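Long-range contacts in 401aa long hypothetical glucose-1-phosphate thymidylyltransferase (Sulfolobus tokodaii, PDB 2GGO), which is probably a bifunctional sugar-phosphate nucleotidyltransferase and acetyltransferase in the synthesis of UDP-N-acetylglucosamine and UDP-N-acetylgalactosamine: residues 240-245 and 256-261; 276-281 and 294-299. All blocks are in the same frame, centred on the assembly; numbering follows the deposited sequence.

Contacts 1 and 2 lie in series in the C-terminal hexapeptide-repeat domain, a left-handed parallel beta-helix, with centres about 10 Å apart. They share one parallel sheet, in the strand order 240-242, 258-260, 276-277, 294-296, so the second strand of contact 1 borders the first of contact 2. Across that border Tyr-258 O lies 2.8 Å from Leu-277 N, and on the outer surface Glu-260 OE1 lies 2.7 Å from Tyr-276 OH; both are probable hydrogen bonds. The probable nucleotide- and sugar-phosphate-binding sites lie in the N-terminal domain, away from both contacts. Both contacts reach helix 212-225, between that domain and the beta-helix, contact 1 through Lys-244, contact 2 through Tyr-280 and Glu-297.

Contact 1: 240-245 and 256-261; sequences KIKGKV and GTYIEG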
# COMPACT_ATOMS: atom_id res chain seq x y z
N LYS A 240 27.95 5.66 13.53
CA LYS A 240 28.51 5.44 12.21
C LYS A 240 27.40 5.48 11.19
O LYS A 240 26.39 4.77 11.34
CB LYS A 240 29.25 4.11 12.11
CG LYS A 240 29.87 3.78 10.73
CD LYS A 240 31.18 4.60 10.50
CE LYS A 240 32.32 3.76 9.91
NZ LYS A 240 32.98 2.94 10.97
N ILE A 241 27.58 6.28 10.13
CA ILE A 241 26.65 6.26 9.00
C ILE A 241 27.29 5.93 7.65
O ILE A 241 28.27 6.55 7.25
CB ILE A 241 25.88 7.56 8.90
CG1 ILE A 241 25.30 7.93 10.26
CG2 ILE A 241 24.81 7.42 7.84
CD1 ILE A 241 24.63 9.28 10.32
N LYS A 242 26.72 4.95 6.97
CA LYS A 242 27.07 4.61 5.60
C LYS A 242 25.86 4.74 4.65
O LYS A 242 24.73 4.40 5.01
CB LYS A 242 27.65 3.20 5.53
CG LYS A 242 29.03 3.07 6.16
CD LYS A 242 29.13 1.79 6.95
CE LYS A 242 30.57 1.40 7.21
NZ LYS A 242 30.73 -0.07 6.95
N GLY A 243 26.10 5.25 3.44
CA GLY A 243 25.07 5.22 2.40
C GLY A 243 24.04 6.28 2.60
O GLY A 243 24.28 7.22 3.33
N LYS A 244 22.89 6.11 1.97
CA LYS A 244 21.78 7.09 2.04
C LYS A 244 21.02 7.03 3.34
O LYS A 244 20.42 6.01 3.65
CB LYS A 244 20.78 6.87 0.92
CG LYS A 244 19.79 8.02 0.75
CD LYS A 244 18.56 7.62 -0.02
CE LYS A 244 18.86 7.48 -1.48
NZ LYS A 244 17.71 7.96 -2.30
N VAL A 245 21.00 8.14 4.07
CA VAL A 245 20.24 8.19 5.30
C VAL A 245 19.43 9.46 5.43
O VAL A 245 19.98 10.54 5.44
CB VAL A 245 21.18 8.02 6.52
CG1 VAL A 245 20.39 7.90 7.79
CG2 VAL A 245 22.02 6.76 6.34
N GLY A 256 26.99 4.89 19.53
CA GLY A 256 27.03 3.44 19.42
C GLY A 256 26.13 2.96 18.31
O GLY A 256 26.25 1.83 17.85
N THR A 257 25.24 3.84 17.85
CA THR A 257 24.37 3.50 16.75
C THR A 257 25.12 3.35 15.44
O THR A 257 26.04 4.10 15.18
CB THR A 257 23.25 4.49 16.59
OG1 THR A 257 22.49 4.50 17.79
CG2 THR A 257 22.37 4.12 15.44
N TYR A 258 24.74 2.35 14.64
CA TYR A 258 25.40 2.00 13.37
C TYR A 258 24.35 1.86 12.29
O TYR A 258 23.41 1.06 12.40
CB TYR A 258 26.13 0.67 13.50
CG TYR A 258 27.22 0.39 12.47
CD1 TYR A 258 28.55 0.72 12.73
CD2 TYR A 258 26.93 -0.26 11.26
CE1 TYR A 258 29.57 0.42 11.83
CE2 TYR A 258 27.96 -0.57 10.34
CZ TYR A 258 29.26 -0.22 10.64
OH TYR A 258 30.28 -0.51 9.78
N ILE A 259 24.48 2.66 11.23
CA ILE A 259 23.44 2.77 10.19
C ILE A 259 24.09 2.38 8.87
O ILE A 259 25.10 2.94 8.49
CB ILE A 259 22.83 4.23 10.20
CG1 ILE A 259 22.21 4.54 11.56
CG2 ILE A 259 21.82 4.45 9.11
CD1 ILE A 259 21.70 6.01 11.69
N GLU A 260 23.57 1.36 8.21
CA GLU A 260 23.98 1.04 6.86
C GLU A 260 22.81 1.42 5.97
O GLU A 260 21.77 0.81 6.05
CB GLU A 260 24.41 -0.45 6.72
CG GLU A 260 25.68 -0.79 7.56
CD GLU A 260 26.09 -2.27 7.60
OE1 GLU A 260 25.18 -3.14 7.60
OE2 GLU A 260 27.34 -2.56 7.64
N GLY A 261 22.96 2.48 5.16
CA GLY A 261 21.84 3.02 4.39
C GLY A 261 21.57 2.10 3.22
O GLY A 261 22.43 1.28 2.87
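The ring of Tyr-258 lies alongside the start of Lys-240, with Lys-240 CB 3.5 Å from Tyr-258 CD1 and Lys-240 CG beside CE1, both approaching obliquely. At the ring's edge, in its plane, sits the carboxylate carbon of Glu-260. Tyr-258 and Lys-240 are level on neighbouring coils of the left-handed parallel beta-helix, whose outer surface carries them together with Lys-242 and Glu-260. Both throw their CG atoms anti to the backbone N (Tyr-258 chi1 -160°, Lys-240 chi1 179°), which makes them run the same way. Lys-242 slants across to the hydroxyl end of the ring, its chain bent at chi2 and chi4, and NZ donates to Tyr-258 OH over 2.9 Å. That ammonium also lies 4.3 Å from Glu-260 OE2, beyond a salt bridge, though the opposite charges probably attract; OE1 of the same carboxylate turns to Tyr-276 on the next coil.

The axes of strands 240-242 and 258-260 run parallel, 4.8 Å apart at closest approach. Lys-240 N binds Thr-257 O, Lys-240 O receives Ile-259 N at 2.8 Å, and Lys-242 N binds Ile-259 O, so the backbone of Lys-240 and Ile-259 is used in both directions. Inside the coil Ile-259 CG2 meets Val-245 CG2 at 3.6 Å, linking this sheet to the strand beyond the corner, while Ile-241 CG1 reaches Ile-259 CD1 more loosely. Glycines face each other where both chains turn: Gly-261 N donates to Lys-242 O at 2.6 Å, and Gly-261 CA makes a C-H...O contact with Lys-244 O at 3.4 Å.

Contact 2: 276-281 and 294-299; sequences YLRPYT and EVKESV
Tyr-276 and Glu-294 stand side by side on adjacent coils of the left-handed parallel beta-helix, pointing the same way from its outer surface, with ring and carboxylate planes 47° apart. Both side chains swing away from their backbone N at chi1, which brings Tyr-276 CD2 to 3.6 Å from Glu-294 CD. Arg-278 slants across Glu-294, and its CG lies over one face of the Tyr-276 ring, towards the rim, before its chain bends at chi3. The guanidinium is then met on two sides. Near its edge Glu-294 OE2 forms a salt bridge with Arg-278 NH1 at 2.7 Å, the oxygen tilted somewhat out of the guanidinium plane; over one face lies the aliphatic chain of Lys-296, with CD 3.3 Å from Arg-278 NH2. Lys-296 NZ itself pairs with Asp-314 of the following coil.

At the corner a type II turn runs from Arg-278 to Thr-281, with Thr-281 OG1 donating to Arg-278 O on a lone pair. Within the turn, Tyr-280 points the same way as Glu-297 of the next coil, ring and carboxylate nearly perpendicular (86°). Both lean on helix 212-225: Lys-220 makes a cation-pi contact with the ring and a salt bridge to Glu-297 OE1, while Asp-224 binds Tyr-280 OH.

Facing inward, Thr-281 CG2 packs on Val-295 CG1 (3.8 Å), and Leu-277 CD2 comes only loosely near Val-295 CB. The backbone is held by Arg-278 N to Val-295 O (2.9 Å) and by Glu-297 N to Pro-279 O (3.0 Å). A water donates a second hydrogen bond to Pro-279 O at 2.6 Å, and a weak one to Glu-297 OE2.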
# COMPACT_ATOMS: atom_id res chain seq x y z
N TYR A 276 21.33 -0.83 15.66
CA TYR A 276 21.90 -1.16 14.35
C TYR A 276 20.79 -1.06 13.32
O TYR A 276 19.92 -1.89 13.32
CB TYR A 276 22.45 -2.59 14.36
CG TYR A 276 23.21 -3.13 13.12
CD1 TYR A 276 23.63 -2.31 12.08
CD2 TYR A 276 23.46 -4.50 13.00
CE1 TYR A 276 24.32 -2.85 10.97
CE2 TYR A 276 24.13 -5.04 11.89
CZ TYR A 276 24.55 -4.20 10.89
OH TYR A 276 25.23 -4.70 9.83
N LEU A 277 20.81 -0.03 12.46
CA LEU A 277 19.82 0.05 11.38
C LEU A 277 20.40 -0.41 10.05
O LEU A 277 21.43 0.10 9.61
CB LEU A 277 19.23 1.44 11.28
CG LEU A 277 18.71 2.05 12.59
CD1 LEU A 277 18.19 3.43 12.31
CD2 LEU A 277 17.60 1.17 13.24
N ARG A 278 19.77 -1.38 9.41
CA ARG A 278 20.34 -1.97 8.22
C ARG A 278 19.54 -1.52 7.02
O ARG A 278 18.44 -0.98 7.19
CB ARG A 278 20.37 -3.49 8.32
CG ARG A 278 21.52 -4.03 9.20
CD ARG A 278 21.29 -5.47 9.62
NE ARG A 278 21.36 -6.29 8.43
CZ ARG A 278 20.88 -7.54 8.33
NH1 ARG A 278 20.22 -8.09 9.34
NH2 ARG A 278 21.01 -8.20 7.20
N PRO A 279 20.06 -1.77 5.82
CA PRO A 279 19.39 -1.30 4.59
C PRO A 279 17.88 -1.55 4.55
O PRO A 279 17.38 -2.68 4.83
CB PRO A 279 20.10 -2.09 3.49
CG PRO A 279 21.55 -2.17 4.01
CD PRO A 279 21.34 -2.47 5.51
N TYR A 280 17.17 -0.52 4.16
CA TYR A 280 15.71 -0.50 3.94
C TYR A 280 14.94 -0.47 5.23
O TYR A 280 13.81 -0.91 5.28
CB TYR A 280 15.25 -1.56 2.94
CG TYR A 280 15.84 -1.26 1.59
CD1 TYR A 280 15.44 -0.12 0.88
CD2 TYR A 280 16.86 -2.07 1.06
CE1 TYR A 280 16.00 0.21 -0.37
CE2 TYR A 280 17.44 -1.76 -0.18
CZ TYR A 280 17.01 -0.61 -0.88
OH TYR A 280 17.58 -0.30 -2.10
N THR A 281 15.55 0.13 6.25
CA THR A 281 14.87 0.41 7.50
C THR A 281 14.11 1.70 7.28
O THR A 281 14.70 2.70 6.98
CB THR A 281 15.87 0.58 8.63
OG1 THR A 281 16.40 -0.73 8.95
CG2 THR A 281 15.16 1.15 9.88
N GLU A 294 17.99 -4.47 16.36
CA GLU A 294 18.47 -4.43 14.98
C GLU A 294 17.20 -4.51 14.09
O GLU A 294 16.26 -5.27 14.38
CB GLU A 294 19.50 -5.57 14.73
CG GLU A 294 20.10 -5.70 13.24
CD GLU A 294 20.89 -6.97 12.99
OE1 GLU A 294 21.51 -7.57 13.88
OE2 GLU A 294 20.89 -7.42 11.83
N VAL A 295 17.17 -3.70 13.03
CA VAL A 295 16.07 -3.68 12.07
C VAL A 295 16.64 -3.74 10.67
O VAL A 295 17.69 -3.17 10.41
CB VAL A 295 15.22 -2.37 12.23
CG1 VAL A 295 14.11 -2.29 11.17
CG2 VAL A 295 14.65 -2.25 13.61
N LYS A 296 15.94 -4.49 9.80
CA LYS A 296 16.36 -4.61 8.42
C LYS A 296 15.15 -4.73 7.54
O LYS A 296 14.23 -5.53 7.81
CB LYS A 296 17.19 -5.89 8.26
CG LYS A 296 17.98 -5.91 6.94
CD LYS A 296 17.95 -7.28 6.36
CE LYS A 296 16.66 -7.96 6.51
NZ LYS A 296 16.67 -9.23 5.67
N GLU A 297 15.16 -4.00 6.44
CA GLU A 297 14.06 -4.10 5.49
C GLU A 297 12.69 -4.21 6.09
O GLU A 297 11.94 -5.17 5.84
CB GLU A 297 14.24 -5.29 4.56
CG GLU A 297 13.55 -5.03 3.23
CD GLU A 297 14.19 -5.79 2.10
OE1 GLU A 297 13.47 -6.48 1.35
OE2 GLU A 297 15.44 -5.71 1.98
N SER A 298 12.30 -3.21 6.84
CA SER A 298 10.94 -3.20 7.42
C SER A 298 10.41 -1.81 7.49
O SER A 298 11.16 -0.86 7.50
CB SER A 298 10.95 -3.77 8.86
OG SER A 298 11.87 -4.83 8.92
N VAL A 299 9.10 -1.72 7.61
CA VAL A 299 8.38 -0.50 7.69
C VAL A 299 7.76 -0.54 9.06
O VAL A 299 7.01 -1.47 9.40
CB VAL A 299 7.28 -0.46 6.60
CG1 VAL A 299 6.59 0.90 6.61
CG2 VAL A 299 7.95 -0.75 5.20
O HOH W 1 18.20 -4.83 3.69